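Local atomic coordinates of BIFUNCTIONAL PROTEIN Proline utilization A (PutA) (Corynebacterium freiburgense, PDB entry 5UX5), a protein that probably oxidises proline to glutamate in two steps, using an FAD-dependent proline dehydrogenase and an NAD-dependent aldehyde dehydrogenase module joined in one chain. Residues Trp493-Asp503 with Met647-Leu658; Pro584-Trp594 with Gly612-Val623. One frame throughout, in Å; residues are numbered along the deposited sequence.

Contact 1: residues Trp493-Asp503 with Met647-Leu658; sequences WRLITDVEEVD and MHTDEADAGRRL. With NAD (nicotinamide-adenine-dinucleotide), chain F.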
# COMPACT_ATOMS: atom_id res chain seq x y z
N TRP A 493 -8.63 31.76 8.65
CA TRP A 493 -9.03 31.84 7.26
C TRP A 493 -10.24 32.76 7.15
O TRP A 493 -11.00 32.91 8.11
CB TRP A 493 -9.38 30.49 6.65
CG TRP A 493 -10.44 29.72 7.38
CD1 TRP A 493 -10.24 28.75 8.32
CD2 TRP A 493 -11.87 29.82 7.21
NE1 TRP A 493 -11.45 28.25 8.76
CE2 TRP A 493 -12.46 28.90 8.10
CE3 TRP A 493 -12.70 30.62 6.42
CZ2 TRP A 493 -13.83 28.73 8.20
CZ3 TRP A 493 -14.07 30.46 6.52
CH2 TRP A 493 -14.62 29.52 7.41
N ARG A 494 -10.43 33.35 5.96
CA ARG A 494 -11.50 34.29 5.69
C ARG A 494 -12.46 33.77 4.63
O ARG A 494 -12.04 33.10 3.68
CB ARG A 494 -10.95 35.62 5.20
CG ARG A 494 -11.96 36.75 5.17
CD ARG A 494 -11.28 37.98 4.62
NE ARG A 494 -10.73 37.66 3.31
CZ ARG A 494 -11.23 38.12 2.18
NH1 ARG A 494 -12.28 38.94 2.20
NH2 ARG A 494 -10.68 37.78 1.02
N LEU A 495 -13.74 34.10 4.77
CA LEU A 495 -14.75 33.70 3.80
C LEU A 495 -15.01 34.80 2.77
O LEU A 495 -15.28 35.95 3.12
CB LEU A 495 -16.06 33.33 4.50
CG LEU A 495 -17.17 32.80 3.58
CD1 LEU A 495 -16.95 31.35 3.26
CD2 LEU A 495 -18.52 32.97 4.22
N ILE A 496 -14.97 34.44 1.50
CA ILE A 496 -15.25 35.38 0.43
C ILE A 496 -16.73 35.29 0.08
O ILE A 496 -17.22 34.20 -0.25
CB ILE A 496 -14.39 35.10 -0.80
CG1 ILE A 496 -12.93 35.37 -0.46
CG2 ILE A 496 -14.83 35.97 -1.95
CD1 ILE A 496 -11.99 35.04 -1.55
N THR A 497 -17.45 36.41 0.15
CA THR A 497 -18.87 36.42 -0.20
C THR A 497 -19.23 37.50 -1.21
O THR A 497 -20.31 37.42 -1.79
CB THR A 497 -19.77 36.60 1.05
OG1 THR A 497 -19.55 37.88 1.66
CG2 THR A 497 -19.52 35.52 2.07
N ASP A 498 -18.35 38.47 -1.45
CA ASP A 498 -18.61 39.58 -2.35
C ASP A 498 -18.11 39.25 -3.76
O ASP A 498 -16.91 39.05 -3.97
CB ASP A 498 -17.94 40.85 -1.82
CG ASP A 498 -18.24 42.05 -2.66
OD1 ASP A 498 -19.06 41.94 -3.59
OD2 ASP A 498 -17.64 43.12 -2.40
N VAL A 499 -19.03 39.22 -4.73
CA VAL A 499 -18.64 38.91 -6.09
C VAL A 499 -17.56 39.87 -6.59
O VAL A 499 -16.72 39.49 -7.42
CB VAL A 499 -19.88 38.88 -7.02
CG1 VAL A 499 -20.68 37.63 -6.72
CG2 VAL A 499 -20.76 40.13 -6.86
N GLU A 500 -17.56 41.11 -6.09
CA GLU A 500 -16.57 42.07 -6.54
C GLU A 500 -15.19 41.75 -6.01
O GLU A 500 -14.19 42.20 -6.57
CB GLU A 500 -16.98 43.50 -6.17
CG GLU A 500 -17.72 44.21 -7.31
CD GLU A 500 -18.80 45.20 -6.84
OE1 GLU A 500 -19.76 45.44 -7.61
OE2 GLU A 500 -18.69 45.72 -5.70
N GLU A 501 -15.10 41.00 -4.92
CA GLU A 501 -13.79 40.53 -4.50
C GLU A 501 -13.31 39.37 -5.39
O GLU A 501 -12.10 39.25 -5.65
CB GLU A 501 -13.82 40.11 -3.04
CG GLU A 501 -12.44 40.00 -2.45
CD GLU A 501 -12.42 39.29 -1.12
OE1 GLU A 501 -11.48 38.51 -0.92
OE2 GLU A 501 -13.34 39.50 -0.28
N VAL A 502 -14.22 38.51 -5.85
CA VAL A 502 -13.81 37.48 -6.79
C VAL A 502 -13.30 38.12 -8.06
O VAL A 502 -12.26 37.73 -8.61
CB VAL A 502 -14.97 36.51 -7.08
CG1 VAL A 502 -14.54 35.51 -8.16
CG2 VAL A 502 -15.36 35.76 -5.84
N ASP A 503 -14.02 39.13 -8.54
CA ASP A 503 -13.60 39.83 -9.75
C ASP A 503 -12.25 40.52 -9.53
O ASP A 503 -11.37 40.45 -10.39
CB ASP A 503 -14.69 40.79 -10.19
CG ASP A 503 -15.84 40.07 -10.91
OD1 ASP A 503 -15.57 38.97 -11.45
OD2 ASP A 503 -16.99 40.60 -10.98
N MET A 647 -8.85 30.96 -2.24
CA MET A 647 -10.10 31.71 -2.16
C MET A 647 -11.17 30.85 -1.49
O MET A 647 -11.73 29.94 -2.12
CB MET A 647 -10.58 32.18 -3.54
CG MET A 647 -9.67 33.15 -4.29
SD MET A 647 -10.43 33.90 -5.79
CE MET A 647 -11.83 34.81 -5.11
N HIS A 648 -11.50 31.16 -0.24
CA HIS A 648 -12.59 30.49 0.47
C HIS A 648 -13.92 31.14 0.10
O HIS A 648 -14.57 31.82 0.90
CB HIS A 648 -12.38 30.51 1.98
CG HIS A 648 -11.08 29.92 2.43
ND1 HIS A 648 -10.75 28.60 2.23
CD2 HIS A 648 -10.05 30.47 3.12
CE1 HIS A 648 -9.56 28.36 2.77
NE2 HIS A 648 -9.11 29.48 3.31
N THR A 649 -14.33 30.95 -1.15
CA THR A 649 -15.64 31.43 -1.56
C THR A 649 -16.72 30.55 -0.95
O THR A 649 -16.51 29.36 -0.67
CB THR A 649 -15.80 31.43 -3.09
OG1 THR A 649 -15.96 30.09 -3.57
CG2 THR A 649 -14.61 32.07 -3.79
N ASP A 650 -17.88 31.15 -0.75
CA ASP A 650 -19.06 30.39 -0.39
C ASP A 650 -19.50 29.56 -1.59
O ASP A 650 -18.83 29.50 -2.62
CB ASP A 650 -20.18 31.30 0.09
CG ASP A 650 -20.55 32.36 -0.92
OD1 ASP A 650 -20.27 32.14 -2.13
OD2 ASP A 650 -21.13 33.40 -0.53
N GLU A 651 -20.63 28.89 -1.44
CA GLU A 651 -21.31 28.18 -2.50
C GLU A 651 -22.59 28.92 -2.90
O GLU A 651 -23.57 28.29 -3.30
CB GLU A 651 -21.60 26.76 -2.06
CG GLU A 651 -20.32 25.97 -1.79
CD GLU A 651 -20.57 24.51 -1.48
OE1 GLU A 651 -19.58 23.78 -1.21
OE2 GLU A 651 -21.74 24.07 -1.54
N ALA A 652 -22.59 30.23 -2.73
CA ALA A 652 -23.66 31.10 -3.21
C ALA A 652 -23.10 31.99 -4.31
O ALA A 652 -22.32 31.49 -5.12
CB ALA A 652 -24.29 31.83 -2.04
N ASP A 653 -23.40 33.30 -4.34
CA ASP A 653 -23.05 34.13 -5.50
C ASP A 653 -21.55 34.15 -5.79
O ASP A 653 -21.13 34.04 -6.95
CB ASP A 653 -23.59 35.54 -5.31
CG ASP A 653 -25.09 35.62 -5.51
OD1 ASP A 653 -25.64 34.60 -5.97
OD2 ASP A 653 -25.73 36.66 -5.19
N ALA A 654 -20.72 34.31 -4.75
CA ALA A 654 -19.28 34.43 -4.98
C ALA A 654 -18.67 33.13 -5.51
O ALA A 654 -17.82 33.16 -6.41
CB ALA A 654 -18.58 34.83 -3.68
N GLY A 655 -19.10 31.98 -5.00
CA GLY A 655 -18.61 30.73 -5.55
C GLY A 655 -19.03 30.53 -6.99
O GLY A 655 -18.22 30.17 -7.85
N ARG A 656 -20.31 30.79 -7.29
CA ARG A 656 -20.80 30.66 -8.65
C ARG A 656 -20.08 31.64 -9.57
O ARG A 656 -19.71 31.30 -10.70
CB ARG A 656 -22.31 30.90 -8.67
CG ARG A 656 -22.85 31.08 -10.06
CD ARG A 656 -24.34 30.88 -10.14
NE ARG A 656 -24.79 30.85 -11.53
CZ ARG A 656 -26.06 30.74 -11.90
NH1 ARG A 656 -27.01 30.66 -10.98
NH2 ARG A 656 -26.37 30.69 -13.18
N ARG A 657 -19.85 32.85 -9.08
CA ARG A 657 -19.10 33.83 -9.86
C ARG A 657 -17.69 33.33 -10.12
O ARG A 657 -17.14 33.55 -11.21
CB ARG A 657 -19.12 35.16 -9.12
CG ARG A 657 -18.41 36.29 -9.79
CD ARG A 657 -18.95 36.52 -11.18
NE ARG A 657 -18.18 37.56 -11.86
CZ ARG A 657 -18.15 37.75 -13.17
NH1 ARG A 657 -18.84 36.97 -13.99
NH2 ARG A 657 -17.41 38.73 -13.66
N LEU A 658 -17.07 32.65 -9.16
CA LEU A 658 -15.74 32.12 -9.42
C LEU A 658 -15.78 30.99 -10.45
O LEU A 658 -14.97 30.97 -11.38
CB LEU A 658 -15.08 31.65 -8.12
CG LEU A 658 -13.70 31.01 -8.33
CD1 LEU A 658 -12.83 31.95 -9.12
CD2 LEU A 658 -13.06 30.76 -7.03
PA NAD F . -19.02 18.64 -4.04
O1A NAD F . -19.04 17.84 -5.39
O2A NAD F . -20.45 19.21 -3.74
O5B NAD F . -18.05 19.87 -4.15
C5B NAD F . -16.65 19.75 -4.23
C4B NAD F . -16.01 21.13 -4.35
O4B NAD F . -16.74 22.03 -5.19
C3B NAD F . -15.83 21.78 -3.01
O3B NAD F . -14.72 22.61 -2.98
C2B NAD F . -17.11 22.51 -2.95
O2B NAD F . -17.21 23.43 -1.92
C1B NAD F . -17.18 23.07 -4.33
N9A NAD F . -18.52 23.53 -4.68
C8A NAD F . -19.67 22.76 -4.77
N7A NAD F . -20.72 23.54 -5.11
C5A NAD F . -20.29 24.87 -5.27
C6A NAD F . -20.90 26.07 -5.61
N6A NAD F . -22.31 26.17 -5.90
N1A NAD F . -20.16 27.19 -5.68
C2A NAD F . -18.83 27.19 -5.42
N3A NAD F . -18.20 26.03 -5.08
C4A NAD F . -18.89 24.88 -5.00
O3 NAD F . -18.47 17.63 -2.93
PN NAD F . -18.91 17.46 -1.39
O1N NAD F . -20.12 18.28 -0.98
O2N NAD F . -17.81 18.02 -0.55
O5D NAD F . -19.15 15.88 -1.19
C5D NAD F . -20.14 15.26 -2.00
C4D NAD F . -19.90 13.80 -2.40
O4D NAD F . -18.77 13.57 -3.20
C3D NAD F . -19.75 12.80 -1.31
O3D NAD F . -20.86 12.62 -0.52
C2D NAD F . -19.52 11.62 -2.17
O2D NAD F . -20.73 10.98 -2.40
C1D NAD F . -18.87 12.17 -3.41

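Contact 2: residues Pro584-Trp594 with Gly612-Val623; sequences PHNLVVVASPW and GAKAILKPAPEV. With NAD (nicotinamide-adenine-dinucleotide), chain F.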
# COMPACT_ATOMS: atom_id res chain seq x y z
N PRO A 584 -0.21 27.36 -22.86
CA PRO A 584 -0.98 27.17 -21.63
C PRO A 584 -2.15 28.13 -21.49
O PRO A 584 -2.16 29.24 -22.05
CB PRO A 584 0.04 27.43 -20.52
CG PRO A 584 1.10 28.31 -21.17
CD PRO A 584 1.17 27.79 -22.60
N HIS A 585 -3.15 27.68 -20.75
CA HIS A 585 -4.17 28.52 -20.15
C HIS A 585 -3.52 29.65 -19.34
O HIS A 585 -2.37 29.53 -18.90
CB HIS A 585 -5.06 27.69 -19.21
CG HIS A 585 -5.88 26.64 -19.89
ND1 HIS A 585 -6.26 25.48 -19.26
CD2 HIS A 585 -6.44 26.60 -21.12
CE1 HIS A 585 -7.00 24.75 -20.08
NE2 HIS A 585 -7.12 25.41 -21.21
N ASN A 586 -4.27 30.73 -19.10
CA ASN A 586 -3.80 31.76 -18.19
C ASN A 586 -4.16 31.49 -16.73
O ASN A 586 -3.37 31.82 -15.84
CB ASN A 586 -4.36 33.10 -18.65
CG ASN A 586 -3.79 33.52 -19.98
OD1 ASN A 586 -2.64 33.18 -20.29
ND2 ASN A 586 -4.56 34.25 -20.77
N LEU A 587 -5.32 30.87 -16.48
CA LEU A 587 -5.87 30.74 -15.13
C LEU A 587 -6.66 29.45 -15.03
O LEU A 587 -7.55 29.21 -15.85
CB LEU A 587 -6.76 31.94 -14.78
CG LEU A 587 -7.53 32.03 -13.46
CD1 LEU A 587 -6.66 31.93 -12.20
CD2 LEU A 587 -8.32 33.33 -13.44
N VAL A 588 -6.34 28.63 -14.03
CA VAL A 588 -7.11 27.43 -13.71
C VAL A 588 -7.66 27.56 -12.30
O VAL A 588 -6.96 28.02 -11.39
CB VAL A 588 -6.25 26.17 -13.83
CG1 VAL A 588 -7.03 24.97 -13.32
CG2 VAL A 588 -5.79 25.97 -15.28
N VAL A 589 -8.91 27.12 -12.10
CA VAL A 589 -9.51 27.05 -10.77
C VAL A 589 -9.53 25.59 -10.32
O VAL A 589 -9.93 24.70 -11.08
CB VAL A 589 -10.93 27.65 -10.78
CG1 VAL A 589 -11.66 27.31 -9.44
CG2 VAL A 589 -10.85 29.13 -11.01
N VAL A 590 -9.07 25.35 -9.08
CA VAL A 590 -9.04 24.00 -8.50
C VAL A 590 -10.04 23.95 -7.35
O VAL A 590 -9.81 24.54 -6.28
CB VAL A 590 -7.64 23.61 -8.01
CG1 VAL A 590 -7.69 22.24 -7.39
CG2 VAL A 590 -6.65 23.61 -9.14
N ALA A 591 -11.13 23.23 -7.57
CA ALA A 591 -12.16 23.01 -6.57
C ALA A 591 -11.98 21.60 -6.02
O ALA A 591 -12.19 20.62 -6.73
CB ALA A 591 -13.55 23.24 -7.16
N SER A 592 -11.54 21.49 -4.78
CA SER A 592 -11.05 20.26 -4.19
C SER A 592 -12.02 19.70 -3.15
O SER A 592 -12.89 20.42 -2.65
CB SER A 592 -9.68 20.52 -3.55
OG SER A 592 -9.78 21.49 -2.53
N PRO A 593 -11.93 18.40 -2.84
CA PRO A 593 -12.86 17.81 -1.86
C PRO A 593 -12.26 17.77 -0.47
O PRO A 593 -11.19 18.37 -0.25
CB PRO A 593 -13.08 16.40 -2.41
CG PRO A 593 -11.71 16.08 -3.03
CD PRO A 593 -11.10 17.38 -3.49
N TRP A 594 -12.91 17.05 0.46
CA TRP A 594 -12.45 16.96 1.85
C TRP A 594 -11.75 15.65 2.19
O TRP A 594 -10.93 15.63 3.09
CB TRP A 594 -13.61 17.17 2.83
CG TRP A 594 -14.79 16.35 2.50
CD1 TRP A 594 -15.90 16.78 1.88
CD2 TRP A 594 -14.97 14.95 2.75
NE1 TRP A 594 -16.79 15.74 1.72
CE2 TRP A 594 -16.24 14.60 2.24
CE3 TRP A 594 -14.20 13.96 3.37
CZ2 TRP A 594 -16.74 13.31 2.29
CZ3 TRP A 594 -14.70 12.66 3.41
CH2 TRP A 594 -15.97 12.36 2.88
N GLY A 612 1.91 26.28 -16.91
CA GLY A 612 2.12 27.67 -17.25
C GLY A 612 1.02 28.63 -16.85
O GLY A 612 1.07 29.81 -17.18
N ALA A 613 0.02 28.13 -16.13
CA ALA A 613 -1.11 28.95 -15.72
C ALA A 613 -0.93 29.45 -14.29
O ALA A 613 -0.09 28.96 -13.53
CB ALA A 613 -2.41 28.16 -15.84
N LYS A 614 -1.71 30.47 -13.94
CA LYS A 614 -1.98 30.82 -12.55
C LYS A 614 -3.09 29.92 -12.00
O LYS A 614 -3.89 29.35 -12.76
CB LYS A 614 -2.38 32.30 -12.41
CG LYS A 614 -1.18 33.28 -12.41
CD LYS A 614 -0.46 33.46 -13.76
CE LYS A 614 -1.08 34.61 -14.57
NZ LYS A 614 -0.99 34.43 -16.05
N ALA A 615 -3.10 29.71 -10.69
CA ALA A 615 -4.11 28.83 -10.11
C ALA A 615 -4.83 29.49 -8.95
O ALA A 615 -4.21 30.12 -8.09
CB ALA A 615 -3.51 27.52 -9.63
N ILE A 616 -6.15 29.30 -8.92
CA ILE A 616 -6.98 29.60 -7.75
C ILE A 616 -7.36 28.28 -7.10
O ILE A 616 -7.94 27.40 -7.76
CB ILE A 616 -8.22 30.42 -8.11
CG1 ILE A 616 -7.83 31.87 -8.36
CG2 ILE A 616 -9.21 30.35 -7.00
CD1 ILE A 616 -8.95 32.72 -8.91
N LEU A 617 -7.01 28.13 -5.83
CA LEU A 617 -7.42 27.00 -5.02
C LEU A 617 -8.66 27.39 -4.23
O LEU A 617 -8.61 28.32 -3.40
CB LEU A 617 -6.29 26.56 -4.09
CG LEU A 617 -6.64 25.55 -2.97
CD1 LEU A 617 -7.32 24.31 -3.52
CD2 LEU A 617 -5.37 25.14 -2.21
N LYS A 618 -9.75 26.68 -4.47
CA LYS A 618 -10.97 26.84 -3.68
C LYS A 618 -11.24 25.52 -2.95
O LYS A 618 -11.84 24.59 -3.53
CB LYS A 618 -12.14 27.26 -4.59
CG LYS A 618 -13.39 27.72 -3.85
CD LYS A 618 -14.31 26.56 -3.69
CE LYS A 618 -15.07 26.62 -2.44
NZ LYS A 618 -15.44 25.21 -2.18
N PRO A 619 -10.85 25.39 -1.69
CA PRO A 619 -10.95 24.08 -1.03
C PRO A 619 -12.34 23.79 -0.45
O PRO A 619 -13.15 24.68 -0.16
CB PRO A 619 -9.93 24.20 0.10
CG PRO A 619 -9.76 25.67 0.34
CD PRO A 619 -10.39 26.44 -0.78
N ALA A 620 -12.59 22.50 -0.28
CA ALA A 620 -13.89 22.09 0.27
C ALA A 620 -14.08 22.69 1.66
O ALA A 620 -13.15 22.70 2.46
CB ALA A 620 -14.00 20.57 0.32
N PRO A 621 -15.27 23.17 1.98
CA PRO A 621 -15.44 23.93 3.23
C PRO A 621 -15.15 23.13 4.50
O PRO A 621 -14.80 23.74 5.52
CB PRO A 621 -16.90 24.38 3.16
CG PRO A 621 -17.56 23.46 2.24
CD PRO A 621 -16.53 23.06 1.22
N GLU A 622 -15.23 21.80 4.48
CA GLU A 622 -14.90 21.01 5.67
C GLU A 622 -13.42 21.06 6.01
O GLU A 622 -13.05 20.71 7.14
CB GLU A 622 -15.30 19.54 5.48
CG GLU A 622 -16.80 19.22 5.38
CD GLU A 622 -17.39 19.52 4.00
OE1 GLU A 622 -16.63 19.90 3.09
OE2 GLU A 622 -18.61 19.33 3.81
N VAL A 623 -12.54 21.44 5.07
CA VAL A 623 -11.11 21.27 5.32
C VAL A 623 -10.33 22.54 5.01
O VAL A 623 -9.23 22.48 4.47
CB VAL A 623 -10.55 20.06 4.54
CG1 VAL A 623 -10.99 18.77 5.20
CG2 VAL A 623 -11.02 20.08 3.14
PA NAD F . -19.02 18.64 -4.04
O1A NAD F . -19.04 17.84 -5.39
O2A NAD F . -20.45 19.21 -3.74
O5B NAD F . -18.05 19.87 -4.15
C5B NAD F . -16.65 19.75 -4.23
C4B NAD F . -16.01 21.13 -4.35
O4B NAD F . -16.74 22.03 -5.19
C3B NAD F . -15.83 21.78 -3.01
O3B NAD F . -14.72 22.61 -2.98
C2B NAD F . -17.11 22.51 -2.95
O2B NAD F . -17.21 23.43 -1.92
C1B NAD F . -17.18 23.07 -4.33
N9A NAD F . -18.52 23.53 -4.68
C8A NAD F . -19.67 22.76 -4.77
N7A NAD F . -20.72 23.54 -5.11
C5A NAD F . -20.29 24.87 -5.27
C6A NAD F . -20.90 26.07 -5.61
N6A NAD F . -22.31 26.17 -5.90
N1A NAD F . -20.16 27.19 -5.68
C2A NAD F . -18.83 27.19 -5.42
N3A NAD F . -18.20 26.03 -5.08
C4A NAD F . -18.89 24.88 -5.00
O3 NAD F . -18.47 17.63 -2.93
PN NAD F . -18.91 17.46 -1.39
O1N NAD F . -20.12 18.28 -0.98
O2N NAD F . -17.81 18.02 -0.55
O5D NAD F . -19.15 15.88 -1.19
C5D NAD F . -20.14 15.26 -2.00
C4D NAD F . -19.90 13.80 -2.40
O4D NAD F . -18.77 13.57 -3.20
C3D NAD F . -19.75 12.80 -1.31
O3D NAD F . -20.86 12.62 -0.52
C2D NAD F . -19.52 11.62 -2.17
O2D NAD F . -20.73 10.98 -2.40
C1D NAD F . -18.87 12.17 -3.41

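Contact 1: residues Trp493-Asp503 with Met647-Leu658
Arg-657 lies along Val-499 and ends at Asp-503. Its CB and CG pack on the isopropyl group, CB 3.8 Å from Val-499 CG1; a bend at chi2 (56°) then turns the chain toward the carboxylate. There a salt bridge forms along one flank of the guanidinium, NE and NH2 both donating to Asp-503 OD1 (NH2 at 2.9 Å), with bonds well off straight and the carboxylate and guanidinium planes 88° apart.

Between the helices, Val-502 divides its methyls: CG1 meets Leu-658 CB at 3.9 Å, while CG2 reaches Met-647 CE and Ala-654. Ile-496 CD1 also touches Met-647 CE, at 3.6 Å.

A single backbone bridge ties the preceding loops: Ile-496 N bonds nearly straight to His-648 O (2.7 Å), and Asp-650 N to Ile-496 O. An edge of the Trp-493 indole points at the face of the His-648 imidazole, a T-shaped (edge-to-face) pair; His-648 NE2 is bonded to Glu-628.

Glu-651 and Gly-655 line the NAD adenosine site. The two helical segments run 8.8 Å apart at 28°, while Met-647 and Leu-658 lean on Ile-616 of strand 614-618 and Trp-493 rests against helix 624-636.

Contact 2: residues Pro584-Trp594 with Gly612-Val623
Val-588 and Val-590 sit at the centre of the backbone pairing with residues 614-618. Parallel register follows from the bonding pattern: Val-588 N donates to Lys-614 O, Ile-616 N to Val-588 O (2.9 Å), Val-590 N to Ile-616 O (2.7 Å) and Lys-618 N to Val-590 O. Lys-614 N to Asn-586 O opens the series, and a weak bond from Ser-592 N to Lys-618 O closes it. The segment axes pass 4.7 Å apart at 21°.

Apolar contacts occur on both faces. On one, Val-589 and Ile-616 run alongside each other in the same direction, with Val-589 CG2 4.1 Å from Ile-616 CB, and Leu-587 CD1 reaches Ile-616 CG1. On the other, Val-588 CG2 meets the methyl of Ala-613. Past the strand ends, Trp-594 CB packs against Val-623 CG1 at 3.9 Å. At the opposite end Gly-612 CA, in a Schellman motif after helix 599-611, packs against Pro-584 CB.

Polar contacts gather at the C-terminal ends, where NAD binds. Lys-618, its chain bent at chi2 and chi3, brings NZ to NAD O3B (2.8 Å) and to Pro-619 O. The same ribose hydroxyl donates to Ser-592 O at 2.9 Å, so O3B is held by one bond from each segment. The edge of the Trp-594 indole lies near NAD O2N, CD1 being 3.3 Å away.

Strand 580-591, helix 599-611 and strand 614-618 form a beta-alpha-beta unit. Strand 666-670 pairs in parallel with 580-591, Val-588 packs on helix 599-611, and helix 499-511 contacts Leu-587 and Ile-616.

How the contacts relate
The centres of the two contacts lie about 13 Å apart within the aldehyde dehydrogenase part of the chain. In sequence the order is 493-503, 584-594, 612-623, 647-658, so both strands of contact 2 fall between the partners of contact 1. The backbones meet directly: Met-647 N lies 2.9 Å from Leu-617 O, a probable hydrogen bond, where strand 644-646 pairs in parallel with strand 614-618. Helix 499-511, whose first turns belong to contact 1, goes on to touch Leu-587 and Ile-616 of contact 2. Both contacts also reach one NAD: Glu-651 of contact 1 and Lys-618 of contact 2 address its adenosine ribose, consistent with a Rossmann-type dinucleotide site.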